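Local atomic coordinates of uncharacterized protein (Cytophaga hutchinsonii, PDB entry 3OMT), a protein that is of unknown function but, as an Xre-family helix-turn-helix protein, is probably the DNA-binding antitoxin component of a toxin-antitoxin system. Residues K14-L17 with A18-K22; L53-I56 with A57-L60. One frame throughout, in Å; residues are numbered along the deposited sequence.

Interaction 1: K14-L17 with A18-K22; sequences KSVL and AEKGK
Leu17 O takes the amide N-H of Lys22 at the C-terminal end of helix 13-20, with 2.9 Å from Lys22 N to Leu17 O. The bond is fairly straight at the hydrogen, 158°, and the donor is tilted 27° from the carbonyl plane. A second bond back into the last turn runs from Gly21 N to Ala18 O at 3.2 Å. Gly21 has a positive phi of 72°, and the turn is a Schellman motif that ends the helix. Before it the helical bonds are regular: Glu19 N donates to Ser15 O and Lys20 N to Val16 O. The side chains follow the same turn. Leu17 CD2 meets Lys22 CB at 3.9 Å, and the two side chains cross at about a right angle. Lys22 then bends at chi2, which leads its end away from Leu17; the lysine makes a cation-pi contact with Trp26. Glu19 CG comes against the oxygen end of the Ser15 carbonyl, 3.3 Å from Ser15 O. With CG beside the backbone N and the chain extended beyond it, the carboxylate reaches back toward the start of the helix, where OE2 forms a salt bridge with Arg12. The reversing chain thus satisfies two carbonyls of the final turn as it leaves the helix, and Gly21 readily takes the positive phi this requires.

Interaction 2: L53-I56 with A57-L60; sequences LFDI and AEAL
Ile56 and Leu60 lie side by side, one turn apart on helix 50-60, and point the same way. Leu60 starts with CB 3.5 Å from Ile56 O, the oxygen that also accepts the Leu60 amide N-H. Its CG stays close to the same oxygen, 3.6 Å from Ile56 O. At the tip, CD1 meets Ile56 CG2 at 3.8 Å, methyl against methyl. CG of Leu60 is anti to its carbonyl carbon (chi1 -72°), which turns the branch back toward the preceding turn. CD2 contributes to the packing on helix 13-20. On the exposed face of the helix, Asp55 OD1 and Glu58 OE1 are 4.4 Å apart, and their like charges would be expected to repel. One water donates to Asp55 OD1 and to Glu58 OE1, which it reaches at 2.9 Å. Another donates to Glu58 OE1 and to Asp55 O, at 2.7 Å from the latter. The first probably eases the repulsion; the second ties the Glu58 carboxylate to the backbone. In the fold, Ile56 packs on Leu13 of helix 13-20 and on Leu31 and Leu67. Leu60 reaches Val16 and Leu17 of that helix and Trp26 of helix 24-30. The ring of Phe54 meets Phe10 of the second subunit edge-to-face, so helix 50-60 joins the helical core to the dimer interface.

Both contacts belong to the helix-turn-helix region of the chain, each along a single helix. Interaction 1 closes helix 13-20 and is largely at the surface; interaction 2 is mostly buried, along helix 50-60. The two meet at Leu60 of interaction 2. Its CD2 packs against Leu17 CD2 at 3.9 Å, its CD1 rests on Val16 CG1, and the aliphatic parts of Lys20 and Lys22 also touch this residue. The chemistry differs with place. Residues 14-22 pair a helix-ending turn with mostly exposed charged side chains, some with partners nearby. Residues 53-60 keep a regular helical backbone, with apolar residues packed inward and acidic, water-bridged ones on the open face.

Interaction 1: K14-L17 with A18-K22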
loop_
_atom_site.group_PDB
_atom_site.type_symbol
_atom_site.label_atom_id
_atom_site.label_comp_id
_atom_site.label_asym_id
_atom_site.label_seq_id
_atom_site.Cartn_x
_atom_site.Cartn_y
_atom_site.Cartn_z
ATOM N N LYS A 14 10.637 -7.236 4.969
ATOM C CA LYS A 14 11.750 -7.998 5.535
ATOM C C LYS A 14 11.265 -9.419 5.848
ATOM O O LYS A 14 11.935 -10.391 5.539
ATOM C CB LYS A 14 12.311 -7.326 6.786
ATOM C CG LYS A 14 13.479 -8.065 7.410
ATOM C CD LYS A 14 14.009 -7.320 8.656
ATOM C CE LYS A 14 15.165 -8.069 9.333
ATOM N NZ LYS A 14 16.070 -7.120 10.038
ATOM N N SER A 15 10.100 -9.519 6.486
ATOM C CA SER A 15 9.535 -10.830 6.830
ATOM C C SER A 15 9.230 -11.671 5.611
ATOM O O SER A 15 9.465 -12.884 5.624
ATOM C CB SER A 15 8.292 -10.704 7.657
ATOM O OG SER A 15 8.613 -10.256 8.950
ATOM N N VAL A 16 8.633 -11.057 4.577
ATOM C CA VAL A 16 8.254 -11.820 3.372
ATOM C C VAL A 16 9.517 -12.289 2.652
ATOM O O VAL A 16 9.578 -13.418 2.161
ATOM C CB VAL A 16 7.281 -11.058 2.462
ATOM C CG1 VAL A 16 6.928 -11.849 1.213
ATOM C CG2 VAL A 16 5.973 -10.760 3.233
ATOM N N LEU A 17 10.527 -11.437 2.565
ATOM C CA LEU A 17 11.780 -11.863 1.959
ATOM C C LEU A 17 12.354 -13.072 2.740
ATOM O O LEU A 17 12.798 -14.051 2.144
ATOM C CB LEU A 17 12.797 -10.739 1.970
ATOM C CG LEU A 17 12.620 -9.583 1.042
ATOM C CD1 LEU A 17 13.531 -8.463 1.388
ATOM C CD2 LEU A 17 12.780 -10.041 -0.473
ATOM N N ALA A 18 12.301 -13.039 4.059
ATOM C CA ALA A 18 12.756 -14.171 4.862
ATOM C C ALA A 18 11.916 -15.442 4.618
ATOM O O ALA A 18 12.467 -16.539 4.466
ATOM C CB ALA A 18 12.815 -13.821 6.344
ATOM N N GLU A 19 10.597 -15.306 4.522
ATOM C CA GLU A 19 9.728 -16.429 4.258
ATOM C C GLU A 19 10.087 -17.084 2.958
ATOM O O GLU A 19 10.149 -18.312 2.861
ATOM C CB GLU A 19 8.268 -15.950 4.201
ATOM C CG GLU A 19 7.670 -15.597 5.547
ATOM C CD GLU A 19 6.289 -14.962 5.444
ATOM O OE1 GLU A 19 5.712 -14.882 4.312
ATOM O OE2 GLU A 19 5.765 -14.593 6.533
ATOM N N LYS A 20 10.352 -16.240 1.953
ATOM C CA LYS A 20 10.613 -16.724 0.603
ATOM C C LYS A 20 12.077 -17.136 0.379
ATOM O O LYS A 20 12.407 -17.668 -0.673
ATOM C CB LYS A 20 10.151 -15.710 -0.450
ATOM C CG LYS A 20 8.650 -15.546 -0.477
ATOM C CD LYS A 20 7.952 -16.845 -0.806
ATOM C CE LYS A 20 6.472 -16.709 -1.132
ATOM N NZ LYS A 20 6.007 -18.093 -1.437
ATOM N N GLY A 21 12.948 -16.897 1.362
ATOM C CA GLY A 21 14.366 -17.211 1.204
ATOM C C GLY A 21 15.116 -16.263 0.248
ATOM O O GLY A 21 16.103 -16.637 -0.371
ATOM N N LYS A 22 14.655 -15.027 0.118
ATOM C CA LYS A 22 15.290 -14.042 -0.756
ATOM C C LYS A 22 15.987 -12.968 0.059
ATOM O O LYS A 22 15.615 -12.690 1.168
ATOM C CB LYS A 22 14.248 -13.396 -1.679
ATOM C CG LYS A 22 13.516 -14.374 -2.525
ATOM C CD LYS A 22 14.428 -15.230 -3.411
ATOM C CE LYS A 22 13.623 -15.943 -4.444
ATOM N NZ LYS A 22 14.403 -16.900 -5.268
#

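Interaction 2: L53-I56 with A57-L60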
loop_
_atom_site.group_PDB
_atom_site.type_symbol
_atom_site.label_atom_id
_atom_site.label_comp_id
_atom_site.label_asym_id
_atom_site.label_seq_id
_atom_site.Cartn_x
_atom_site.Cartn_y
_atom_site.Cartn_z
ATOM N N LEU A 53 4.898 -1.753 -4.743
ATOM C CA LEU A 53 4.516 -2.908 -3.928
ATOM C C LEU A 53 3.976 -4.040 -4.816
ATOM O O LEU A 53 4.263 -5.203 -4.588
ATOM C CB LEU A 53 3.479 -2.540 -2.874
ATOM C CG LEU A 53 3.937 -1.839 -1.599
ATOM C CD1 LEU A 53 2.777 -1.249 -0.798
ATOM C CD2 LEU A 53 4.830 -2.734 -0.735
ATOM N N PHE A 54 3.196 -3.698 -5.839
ATOM C CA PHE A 54 2.666 -4.730 -6.740
ATOM C C PHE A 54 3.836 -5.424 -7.497
ATOM O O PHE A 54 3.817 -6.638 -7.675
ATOM C CB PHE A 54 1.626 -4.166 -7.726
ATOM C CG PHE A 54 0.227 -4.060 -7.159
ATOM C CD1 PHE A 54 -0.788 -4.900 -7.600
ATOM C CD2 PHE A 54 -0.056 -3.144 -6.174
ATOM C CE1 PHE A 54 -2.062 -4.831 -7.086
ATOM C CE2 PHE A 54 -1.305 -3.063 -5.639
ATOM C CZ PHE A 54 -2.337 -3.891 -6.100
ATOM N N ASP A 55 4.832 -4.656 -7.917
ATOM C CA ASP A 55 6.038 -5.189 -8.587
ATOM C C ASP A 55 6.820 -6.132 -7.658
ATOM O O ASP A 55 7.226 -7.199 -8.070
ATOM C CB ASP A 55 6.943 -4.050 -9.026
ATOM C CG ASP A 55 6.428 -3.301 -10.236
ATOM O OD1 ASP A 55 5.499 -3.773 -10.940
ATOM O OD2 ASP A 55 6.994 -2.213 -10.484
ATOM N N ILE A 56 6.969 -5.742 -6.385
ATOM C CA ILE A 56 7.613 -6.569 -5.372
ATOM C C ILE A 56 6.838 -7.880 -5.203
ATOM O O ILE A 56 7.437 -8.967 -5.147
ATOM C CB ILE A 56 7.746 -5.853 -4.036
ATOM C CG1 ILE A 56 8.632 -4.571 -4.145
ATOM C CG2 ILE A 56 8.268 -6.801 -2.966
ATOM C CD1 ILE A 56 8.495 -3.589 -2.969
ATOM N N ALA A 57 5.511 -7.781 -5.101
ATOM C CA ALA A 57 4.639 -8.926 -4.844
ATOM C C ALA A 57 4.738 -9.897 -6.022
ATOM O O ALA A 57 4.796 -11.107 -5.856
ATOM C CB ALA A 57 3.232 -8.453 -4.673
ATOM N N GLU A 58 4.777 -9.351 -7.233
ATOM C CA GLU A 58 4.899 -10.182 -8.415
ATOM C C GLU A 58 6.265 -10.933 -8.431
ATOM O O GLU A 58 6.319 -12.152 -8.711
ATOM C CB GLU A 58 4.704 -9.321 -9.662
ATOM C CG GLU A 58 4.924 -10.102 -10.957
ATOM C CD GLU A 58 4.935 -9.177 -12.181
ATOM O OE1 GLU A 58 5.494 -8.047 -12.115
ATOM O OE2 GLU A 58 4.430 -9.605 -13.226
ATOM N N ALA A 59 7.337 -10.233 -8.104
ATOM C CA ALA A 59 8.685 -10.802 -8.034
ATOM C C ALA A 59 8.772 -11.935 -7.027
ATOM O O ALA A 59 9.381 -12.988 -7.303
ATOM C CB ALA A 59 9.735 -9.710 -7.733
ATOM N N LEU A 60 8.146 -11.723 -5.878
ATOM C CA LEU A 60 8.140 -12.701 -4.788
ATOM C C LEU A 60 7.087 -13.772 -4.899
ATOM O O LEU A 60 7.099 -14.749 -4.114
ATOM C CB LEU A 60 8.002 -12.006 -3.446
ATOM C CG LEU A 60 9.243 -11.262 -3.018
ATOM C CD1 LEU A 60 8.992 -10.321 -1.888
ATOM C CD2 LEU A 60 10.427 -12.219 -2.667
HETATM O O HOH W 1 7.895 -7.519 -10.718
HETATM O O HOH W 2 3.682 -5.885 -11.302
#